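Local coordinates for protein BugD (PDB 2F5X) that binds aspartic acid as a periplasmic solute receptor, probably for a tripartite tricarboxylate-type transport system, at residues V19-P24 against I77-A82; T100-I105 against G240-K245; G236-M241 against E287-K292. All coordinates share one frame; numbering follows the deposited sequence.

Contact 1: V19-P24 against I77-A82; sequences VNMVVP and ILLMHA. With ASP (aspartic acid), chain D.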
loop_
_atom_site.group_PDB
_atom_site.type_symbol
_atom_site.label_atom_id
_atom_site.label_comp_id
_atom_site.label_asym_id
_atom_site.label_seq_id
_atom_site.Cartn_x
_atom_site.Cartn_y
_atom_site.Cartn_z
ATOM N N VAL A 19 -18.818 -11.605 5.410
ATOM C CA VAL A 19 -17.605 -11.214 6.131
ATOM C C VAL A 19 -17.211 -9.814 5.690
ATOM O O VAL A 19 -17.087 -9.550 4.488
ATOM C CB VAL A 19 -16.454 -12.195 5.839
ATOM C CG1 VAL A 19 -15.133 -11.715 6.458
ATOM C CG2 VAL A 19 -16.800 -13.591 6.346
ATOM N N ASN A 20 -17.016 -8.925 6.661
ATOM C CA ASN A 20 -16.571 -7.559 6.368
ATOM C C ASN A 20 -15.066 -7.487 6.278
ATOM O O ASN A 20 -14.367 -7.916 7.205
ATOM C CB ASN A 20 -17.061 -6.583 7.433
ATOM C CG ASN A 20 -18.581 -6.497 7.498
ATOM O OD1 ASN A 20 -19.173 -6.535 8.582
ATOM N ND2 ASN A 20 -19.217 -6.378 6.339
HETATM N N MSE A 21 -14.581 -6.948 5.159
HETATM C CA MSE A 21 -13.153 -6.759 4.940
HETATM C C MSE A 21 -12.869 -5.265 4.988
HETATM O O MSE A 21 -13.312 -4.509 4.124
HETATM C CB MSE A 21 -12.735 -7.351 3.593
HETATM C CG MSE A 21 -11.442 -6.770 3.016
HETATM SE SE MSE A 21 -10.815 -7.755 1.466
HETATM C CE MSE A 21 -10.417 -9.107 2.466
ATOM N N VAL A 22 -12.149 -4.842 6.017
ATOM C CA VAL A 22 -11.819 -3.429 6.188
ATOM C C VAL A 22 -10.562 -3.072 5.403
ATOM O O VAL A 22 -9.517 -3.717 5.551
ATOM C CB VAL A 22 -11.638 -3.087 7.693
ATOM C CG1 VAL A 22 -11.118 -1.642 7.907
ATOM C CG2 VAL A 22 -12.954 -3.351 8.458
ATOM N N VAL A 23 -10.685 -2.038 4.577
ATOM C CA VAL A 23 -9.573 -1.433 3.850
ATOM C C VAL A 23 -9.374 -0.049 4.475
ATOM O O VAL A 23 -10.274 0.786 4.386
ATOM C CB VAL A 23 -9.941 -1.286 2.353
ATOM C CG1 VAL A 23 -8.937 -0.398 1.612
ATOM C CG2 VAL A 23 -10.023 -2.653 1.701
ATOM N N PRO A 24 -8.257 0.193 5.166
ATOM C CA PRO A 24 -8.047 1.475 5.865
ATOM C C PRO A 24 -7.782 2.715 4.997
ATOM O O PRO A 24 -7.048 3.616 5.420
ATOM C CB PRO A 24 -6.834 1.176 6.755
ATOM C CG PRO A 24 -6.877 -0.353 6.924
ATOM C CD PRO A 24 -7.180 -0.766 5.480
ATOM N N ILE A 77 -12.435 -8.661 9.147
ATOM C CA ILE A 77 -11.042 -8.927 8.796
ATOM C C ILE A 77 -10.406 -7.687 8.193
ATOM O O ILE A 77 -11.110 -6.764 7.756
ATOM C CB ILE A 77 -10.906 -10.167 7.866
ATOM C CG1 ILE A 77 -11.592 -9.928 6.516
ATOM C CG2 ILE A 77 -11.466 -11.404 8.558
ATOM C CD1 ILE A 77 -11.443 -11.097 5.518
ATOM N N LEU A 78 -9.074 -7.661 8.197
ATOM C CA LEU A 78 -8.333 -6.494 7.745
ATOM C C LEU A 78 -7.551 -6.826 6.488
ATOM O O LEU A 78 -6.866 -7.841 6.446
ATOM C CB LEU A 78 -7.357 -6.055 8.844
ATOM C CG LEU A 78 -6.410 -4.899 8.514
ATOM C CD1 LEU A 78 -7.204 -3.598 8.401
ATOM C CD2 LEU A 78 -5.319 -4.802 9.583
ATOM N N LEU A 79 -7.662 -5.978 5.466
ATOM C CA LEU A 79 -6.718 -6.028 4.356
ATOM C C LEU A 79 -5.888 -4.762 4.431
ATOM O O LEU A 79 -6.407 -3.656 4.265
ATOM C CB LEU A 79 -7.407 -6.145 2.990
ATOM C CG LEU A 79 -6.359 -6.226 1.859
ATOM C CD1 LEU A 79 -5.731 -7.646 1.735
ATOM C CD2 LEU A 79 -6.922 -5.755 0.544
HETATM N N MSE A 80 -4.604 -4.924 4.711
HETATM C CA MSE A 80 -3.729 -3.778 4.915
HETATM C C MSE A 80 -2.355 -4.073 4.328
HETATM O O MSE A 80 -1.964 -5.229 4.203
HETATM C CB MSE A 80 -3.647 -3.450 6.420
HETATM C CG MSE A 80 -2.831 -2.195 6.797
HETATM SE SE MSE A 80 -3.303 -0.576 5.804
HETATM C CE MSE A 80 -1.810 0.544 6.426
ATOM N N HIS A 81 -1.631 -3.015 3.982
ATOM C CA HIS A 81 -0.333 -3.142 3.341
ATOM C C HIS A 81 0.826 -2.864 4.293
ATOM O O HIS A 81 0.622 -2.777 5.511
ATOM C CB HIS A 81 -0.280 -2.283 2.071
ATOM C CG HIS A 81 -0.468 -0.812 2.299
ATOM N ND1 HIS A 81 0.214 -0.105 3.269
ATOM C CD2 HIS A 81 -1.234 0.092 1.643
ATOM C CE1 HIS A 81 -0.123 1.171 3.200
ATOM N NE2 HIS A 81 -1.002 1.317 2.221
ATOM N N ALA A 82 2.032 -2.741 3.736
ATOM C CA ALA A 82 3.267 -2.541 4.502
ATOM C C ALA A 82 3.214 -1.380 5.504
ATOM O O ALA A 82 4.015 -1.331 6.443
ATOM C CB ALA A 82 4.459 -2.366 3.548
HETATM N N ASP D . -2.737 2.033 -0.279
HETATM C CA ASP D . -3.380 3.339 0.053
HETATM C C ASP D . -4.770 3.454 -0.553
HETATM O O ASP D . -5.277 4.572 -0.766
HETATM C CB ASP D . -2.512 4.498 -0.422
HETATM C CG ASP D . -1.205 4.581 0.324
HETATM O OD1 ASP D . -0.324 5.348 -0.130
HETATM O OD2 ASP D . -0.981 3.919 1.370
HETATM O OXT ASP D . -5.371 2.415 -0.830
#
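V22 and I77 meet in the parallel sheet of an alpha/beta lobe of this periplasmic binding protein, where strand 19-23 lies between strands 50-54 and 76-81. V22 bonds through both its backbone N and its backbone O: the N donates to I77 O (2.8 Å, 173° at the hydrogen), and the O accepts from L79 N at 2.9 Å. N20 O, receiving I77 N, completes the ladder.

The tight part is the face carrying M21, I77 and L79, closed further by A35 of helix 30-46. I77 CG1 sits between backbone N and carbonyl carbon (chi1 64°), a choice that carries CD1 across to V19 CG1 at 3.9 Å. The same I77 CD1 lies 3.8 Å from CE of selenomethionine M21, whose SE in turn rests against L79 CB. On the other face, under helix 61-68, the ring of P24 is wedged in: its CG is 3.6 Å from L78 CD1, and the SE of selenomethionine M80 lies 3.8 Å from the same P24 CG.

N20 is the loose spot. Its amide leads away from I77-A82 toward V51 and E53 and stays partly exposed; across this contact N20 bonds through its carbonyl. Beyond V23 the two segments diverge, and 77-82 runs on to the aspartate pocket. H81 no longer touches V19-P24; its ND1 caps G83 N, which helps set the rotation of the imidazole, and NE2 donates to the bound aspartic acid's OD2 at 2.7 Å, with 141° at the hydrogen.

Contact 2: T100-I105 against G240-K245; sequences TSFEPI and GMWAPK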
loop_
_atom_site.group_PDB
_atom_site.type_symbol
_atom_site.label_atom_id
_atom_site.label_comp_id
_atom_site.label_asym_id
_atom_site.label_seq_id
_atom_site.Cartn_x
_atom_site.Cartn_y
_atom_site.Cartn_z
ATOM N N THR A 100 0.948 -8.646 18.037
ATOM C CA THR A 100 -0.023 -9.350 18.895
ATOM C C THR A 100 -1.493 -8.978 18.735
ATOM O O THR A 100 -2.355 -9.722 19.196
ATOM C CB THR A 100 0.334 -9.221 20.395
ATOM O OG1 THR A 100 0.295 -7.838 20.779
ATOM C CG2 THR A 100 1.756 -9.691 20.677
ATOM N N SER A 101 -1.796 -7.841 18.113
ATOM C CA SER A 101 -3.196 -7.411 18.035
ATOM C C SER A 101 -4.077 -8.297 17.155
ATOM O O SER A 101 -5.308 -8.229 17.246
ATOM C CB SER A 101 -3.289 -5.958 17.563
ATOM O OG SER A 101 -2.930 -5.096 18.618
ATOM N N PHE A 102 -3.444 -9.127 16.329
ATOM C CA PHE A 102 -4.152 -9.896 15.306
ATOM C C PHE A 102 -3.732 -11.352 15.260
ATOM O O PHE A 102 -2.649 -11.717 15.729
ATOM C CB PHE A 102 -3.869 -9.298 13.920
ATOM C CG PHE A 102 -4.295 -7.866 13.781
ATOM C CD1 PHE A 102 -5.598 -7.545 13.397
ATOM C CD2 PHE A 102 -3.397 -6.835 14.041
ATOM C CE1 PHE A 102 -5.998 -6.201 13.280
ATOM C CE2 PHE A 102 -3.784 -5.508 13.915
ATOM C CZ PHE A 102 -5.090 -5.192 13.539
ATOM N N GLU A 103 -4.608 -12.180 14.697
ATOM C CA GLU A 103 -4.214 -13.481 14.174
ATOM C C GLU A 103 -3.949 -13.280 12.676
ATOM O O GLU A 103 -4.877 -12.987 11.911
ATOM C CB GLU A 103 -5.324 -14.525 14.373
ATOM C CG GLU A 103 -5.883 -14.640 15.799
ATOM C CD GLU A 103 -4.842 -14.991 16.853
ATOM O OE1 GLU A 103 -3.761 -15.496 16.482
ATOM O OE2 GLU A 103 -5.106 -14.766 18.064
ATOM N N PRO A 104 -2.695 -13.419 12.246
ATOM C CA PRO A 104 -2.378 -13.255 10.818
ATOM C C PRO A 104 -3.003 -14.382 9.993
ATOM O O PRO A 104 -3.054 -15.530 10.466
ATOM C CB PRO A 104 -0.841 -13.316 10.771
ATOM C CG PRO A 104 -0.430 -14.000 12.035
ATOM C CD PRO A 104 -1.506 -13.740 13.060
ATOM N N ILE A 105 -3.516 -14.038 8.810
ATOM C CA ILE A 105 -4.063 -15.036 7.887
ATOM C C ILE A 105 -3.044 -15.374 6.801
ATOM O O ILE A 105 -2.732 -16.541 6.581
ATOM C CB ILE A 105 -5.413 -14.565 7.265
ATOM C CG1 ILE A 105 -6.432 -14.168 8.342
ATOM C CG2 ILE A 105 -5.995 -15.646 6.325
ATOM C CD1 ILE A 105 -6.654 -15.214 9.459
ATOM N N GLY A 240 -1.194 -7.793 3.456
ATOM C CA GLY A 240 -1.540 -8.942 4.280
ATOM C C GLY A 240 -3.009 -8.936 4.661
ATOM O O GLY A 240 -3.702 -7.928 4.508
HETATM N N MSE A 241 -3.482 -10.073 5.159
HETATM C CA MSE A 241 -4.834 -10.191 5.665
HETATM C C MSE A 241 -4.742 -10.694 7.101
HETATM O O MSE A 241 -3.996 -11.625 7.373
HETATM C CB MSE A 241 -5.649 -11.161 4.802
HETATM C CG MSE A 241 -7.055 -11.395 5.317
HETATM SE SE MSE A 241 -8.008 -12.579 4.136
HETATM C CE MSE A 241 -8.179 -11.442 2.706
ATOM N N TRP A 242 -5.481 -10.050 8.005
ATOM C CA TRP A 242 -5.462 -10.387 9.429
ATOM C C TRP A 242 -6.879 -10.487 9.990
ATOM O O TRP A 242 -7.802 -9.831 9.492
ATOM C CB TRP A 242 -4.775 -9.272 10.217
ATOM C CG TRP A 242 -3.286 -9.051 10.034
ATOM C CD1 TRP A 242 -2.282 -9.514 10.849
ATOM C CD2 TRP A 242 -2.649 -8.212 9.064
ATOM N NE1 TRP A 242 -1.063 -9.042 10.425
ATOM C CE2 TRP A 242 -1.255 -8.235 9.334
ATOM C CE3 TRP A 242 -3.109 -7.447 7.979
ATOM C CZ2 TRP A 242 -0.322 -7.532 8.559
ATOM C CZ3 TRP A 242 -2.178 -6.735 7.215
ATOM C CH2 TRP A 242 -0.800 -6.796 7.502
ATOM N N ALA A 243 -7.033 -11.267 11.059
ATOM C CA ALA A 243 -8.248 -11.279 11.878
ATOM C C ALA A 243 -7.884 -10.750 13.272
ATOM O O ALA A 243 -6.706 -10.752 13.628
ATOM C CB ALA A 243 -8.812 -12.709 11.974
ATOM N N PRO A 244 -8.849 -10.314 14.085
ATOM C CA PRO A 244 -8.512 -9.844 15.439
ATOM C C PRO A 244 -7.934 -10.956 16.306
ATOM O O PRO A 244 -8.289 -12.123 16.110
ATOM C CB PRO A 244 -9.867 -9.403 16.013
ATOM C CG PRO A 244 -10.725 -9.158 14.800
ATOM C CD PRO A 244 -10.294 -10.199 13.805
ATOM N N LYS A 245 -7.061 -10.598 17.245
ATOM C CA LYS A 245 -6.566 -11.558 18.237
ATOM C C LYS A 245 -7.713 -12.334 18.867
ATOM O O LYS A 245 -8.734 -11.754 19.241
ATOM C CB LYS A 245 -5.778 -10.847 19.346
ATOM C CG LYS A 245 -5.223 -11.809 20.403
ATOM C CD LYS A 245 -4.503 -11.047 21.507
ATOM C CE LYS A 245 -4.256 -11.945 22.718
ATOM N NZ LYS A 245 -3.405 -13.140 22.415
HETATM O O HOH W 1 -1.865 -12.363 19.984
#
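F102 and W242 pack together where strands 102-117 and 236-244 pair as an antiparallel ladder, two long strands that probably serve as the crossings between the lobes, as in other periplasmic binding proteins. E103 and A243 form the hydrogen-bonded pair. The bond from A243 N to E103 O is 2.9 Å long and nearly straight at the hydrogen, 176°, while the return bond from E103 N to A243 O is more bent. I105 N to M241 O extends the pattern inward, and K245 N to S101 O extends it outward.

Among the side chains, W242 brings its CD1 to 3.5 Å from F102 CB. The rings are oblique, the phenyl and the five-membered ring having centroids 5.1 Å apart and planes at 52°; F84 stacks on W242, and helix 61-68 covers F102. On the other face I105 CD1 leans on A243 CB, beneath helix 249-263.

K245 carries the contact to the surface. Its CB lies 3.4 Å from S101 O, and CG passes T100 O at 3.7 Å while also nearing E103 OE2, a carboxylate oxygen that accepts a bond from G246 N. CD comes to 3.4 Å from the same T100 O. The chain is extended until its last torsion (chi4 61°), which bends the ammonium aside, within reach of a water. There K245 NZ donates to that water at 3.0 Å, and the water donates onward to T100 O at 2.8 Å.

Contact 3: G236-M241 against E287-K292; sequences GIWHGM and EALQAK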
loop_
_atom_site.group_PDB
_atom_site.type_symbol
_atom_site.label_atom_id
_atom_site.label_comp_id
_atom_site.label_asym_id
_atom_site.label_seq_id
_atom_site.Cartn_x
_atom_site.Cartn_y
_atom_site.Cartn_z
ATOM N N GLY A 236 8.576 -2.205 -2.180
ATOM C CA GLY A 236 7.514 -3.101 -2.601
ATOM C C GLY A 236 6.438 -3.133 -1.536
ATOM O O GLY A 236 6.696 -3.494 -0.371
ATOM N N ILE A 237 5.224 -2.750 -1.920
ATOM C CA ILE A 237 4.147 -2.646 -0.942
ATOM C C ILE A 237 3.426 -3.986 -0.845
ATOM O O ILE A 237 2.471 -4.260 -1.587
ATOM C CB ILE A 237 3.215 -1.471 -1.311
ATOM C CG1 ILE A 237 4.014 -0.150 -1.322
ATOM C CG2 ILE A 237 2.022 -1.362 -0.337
ATOM C CD1 ILE A 237 4.723 0.220 -0.005
ATOM N N TRP A 238 3.921 -4.839 0.048
ATOM C CA TRP A 238 3.249 -6.100 0.314
ATOM C C TRP A 238 1.949 -5.803 1.049
ATOM O O TRP A 238 1.818 -4.774 1.725
ATOM C CB TRP A 238 4.136 -7.059 1.128
ATOM C CG TRP A 238 4.663 -6.461 2.413
ATOM C CD1 TRP A 238 5.861 -5.823 2.594
ATOM C CD2 TRP A 238 4.017 -6.472 3.692
ATOM N NE1 TRP A 238 5.993 -5.422 3.906
ATOM C CE2 TRP A 238 4.880 -5.818 4.605
ATOM C CE3 TRP A 238 2.789 -6.978 4.166
ATOM C CZ2 TRP A 238 4.556 -5.648 5.961
ATOM C CZ3 TRP A 238 2.467 -6.814 5.522
ATOM C CH2 TRP A 238 3.347 -6.146 6.397
ATOM N N HIS A 239 0.985 -6.697 0.874
ATOM C CA HIS A 239 -0.321 -6.614 1.519
ATOM C C HIS A 239 -0.545 -7.913 2.296
ATOM O O HIS A 239 -0.144 -8.997 1.842
ATOM C CB HIS A 239 -1.439 -6.494 0.474
ATOM C CG HIS A 239 -1.586 -5.126 -0.135
ATOM N ND1 HIS A 239 -0.568 -4.478 -0.802
ATOM C CD2 HIS A 239 -2.662 -4.304 -0.206
ATOM C CE1 HIS A 239 -1.002 -3.310 -1.239
ATOM N NE2 HIS A 239 -2.271 -3.179 -0.892
ATOM N N GLY A 240 -1.194 -7.793 3.456
ATOM C CA GLY A 240 -1.540 -8.942 4.280
ATOM C C GLY A 240 -3.009 -8.936 4.661
ATOM O O GLY A 240 -3.702 -7.928 4.508
HETATM N N MSE A 241 -3.482 -10.073 5.159
HETATM C CA MSE A 241 -4.834 -10.191 5.665
HETATM C C MSE A 241 -4.742 -10.694 7.101
HETATM O O MSE A 241 -3.996 -11.625 7.373
HETATM C CB MSE A 241 -5.649 -11.161 4.802
HETATM C CG MSE A 241 -7.055 -11.395 5.317
HETATM SE SE MSE A 241 -8.008 -12.579 4.136
HETATM C CE MSE A 241 -8.179 -11.442 2.706
ATOM N N GLU A 287 2.156 -18.033 9.115
ATOM C CA GLU A 287 3.589 -17.970 9.409
ATOM C C GLU A 287 4.345 -17.010 8.492
ATOM O O GLU A 287 5.236 -16.281 8.944
ATOM C CB GLU A 287 4.196 -19.369 9.352
ATOM C CG GLU A 287 3.653 -20.304 10.432
ATOM C CD GLU A 287 2.404 -21.095 10.031
ATOM O OE1 GLU A 287 1.824 -20.890 8.932
ATOM O OE2 GLU A 287 1.993 -21.952 10.843
ATOM N N ALA A 288 3.992 -17.004 7.207
ATOM C CA ALA A 288 4.655 -16.128 6.243
ATOM C C ALA A 288 4.367 -14.661 6.559
ATOM O O ALA A 288 5.269 -13.820 6.514
ATOM C CB ALA A 288 4.242 -16.473 4.818
ATOM N N LEU A 289 3.118 -14.358 6.900
ATOM C CA LEU A 289 2.757 -12.983 7.237
ATOM C C LEU A 289 3.419 -12.546 8.549
ATOM O O LEU A 289 3.949 -11.434 8.641
ATOM C CB LEU A 289 1.236 -12.806 7.276
ATOM C CG LEU A 289 0.728 -11.399 7.639
ATOM C CD1 LEU A 289 1.322 -10.354 6.697
ATOM C CD2 LEU A 289 -0.794 -11.362 7.610
ATOM N N GLN A 290 3.430 -13.438 9.542
ATOM C CA GLN A 290 4.051 -13.124 10.837
ATOM C C GLN A 290 5.539 -12.808 10.625
ATOM O O GLN A 290 6.052 -11.828 11.167
ATOM C CB GLN A 290 3.857 -14.290 11.818
ATOM C CG GLN A 290 4.603 -14.155 13.155
ATOM C CD GLN A 290 4.469 -15.395 14.025
ATOM O OE1 GLN A 290 4.494 -16.525 13.521
ATOM N NE2 GLN A 290 4.329 -15.191 15.334
ATOM N N ALA A 291 6.209 -13.625 9.808
ATOM C CA ALA A 291 7.640 -13.449 9.519
ATOM C C ALA A 291 7.890 -12.131 8.789
ATOM O O ALA A 291 8.875 -11.441 9.063
ATOM C CB ALA A 291 8.166 -14.612 8.690
ATOM N N LYS A 292 7.000 -11.793 7.859
ATOM C CA LYS A 292 7.114 -10.540 7.113
ATOM C C LYS A 292 7.045 -9.339 8.053
ATOM O O LYS A 292 7.885 -8.442 7.982
ATOM C CB LYS A 292 6.029 -10.442 6.028
ATOM C CG LYS A 292 6.137 -9.171 5.140
ATOM C CD LYS A 292 7.414 -9.165 4.280
ATOM C CE LYS A 292 7.393 -10.226 3.187
ATOM N NZ LYS A 292 8.670 -10.233 2.409
#
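Helix-on-sheet packing makes this contact: helix 286-306 lies across the face of the mixed sheet, against its interior strand 236-244, and brings L289 and K292 onto W238. The axes of 236-241 and 287-292 approach to 9.4 Å. The indole is the main surface offered. The lysine chain runs antiparallel to the tryptophan side chain, with K292 CG over the face of the five-membered ring, 3.8 Å from its centroid and 16° off the normal: a CH-pi contact. CD follows over the NE1 side, 4.0 Å from W238 NE1. Bends at chi2 and chi3 of K292 fold the aliphatic chain down along the ring, and NZ stays far enough from the centroid (5.6 Å) that any cation-pi attraction is weak at most.

L289 spreads its two methyls differently. With CG anti to the backbone N (chi1 179°), the leucine reaches straight to the strand, where CD1 meets W238 CZ3 at 3.9 Å and rests on G240 CA at 4.0 Å. CD2 reaches M241 O at 3.2 Å.

H239 turns the other way. Its ND1 donates to I237 O, which lies in the imidazole plane, though the donor comes from above the carbonyl plane, 49° out of it. Its NE2 is bonded to T31 OG1 in the aspartate pocket, while H81 meets its ring edge-to-face. K292, then, grips the indole by hydrocarbon over its face, and the same helix adds a polar bond from W238 NE1 to Q296 OE1, which helps set the indole's rotation together with the packing of K292 and L289.

How the contacts relate
Strand 236-244 ties the three together: contact 2 and contact 3 share G240 and M241, and contact 1 abuts that strand through the likely backbone bonds M80 O to G240 N and L78 N to W242 O. Contacts 1 and 3 are buried, whereas contact 2 starts in the interior and runs out to lysine and water. Their chemistry differs accordingly: contact 1 is a parallel hydrogen-bonded ladder, contact 2 an antiparallel one, and contact 3 joins helix to strand through apolar and CH-pi packing. L289 links the last two, its CD2 touching P104 CB and W242 CE2 as well. Only contact 1 holds a residue of the aspartate pocket.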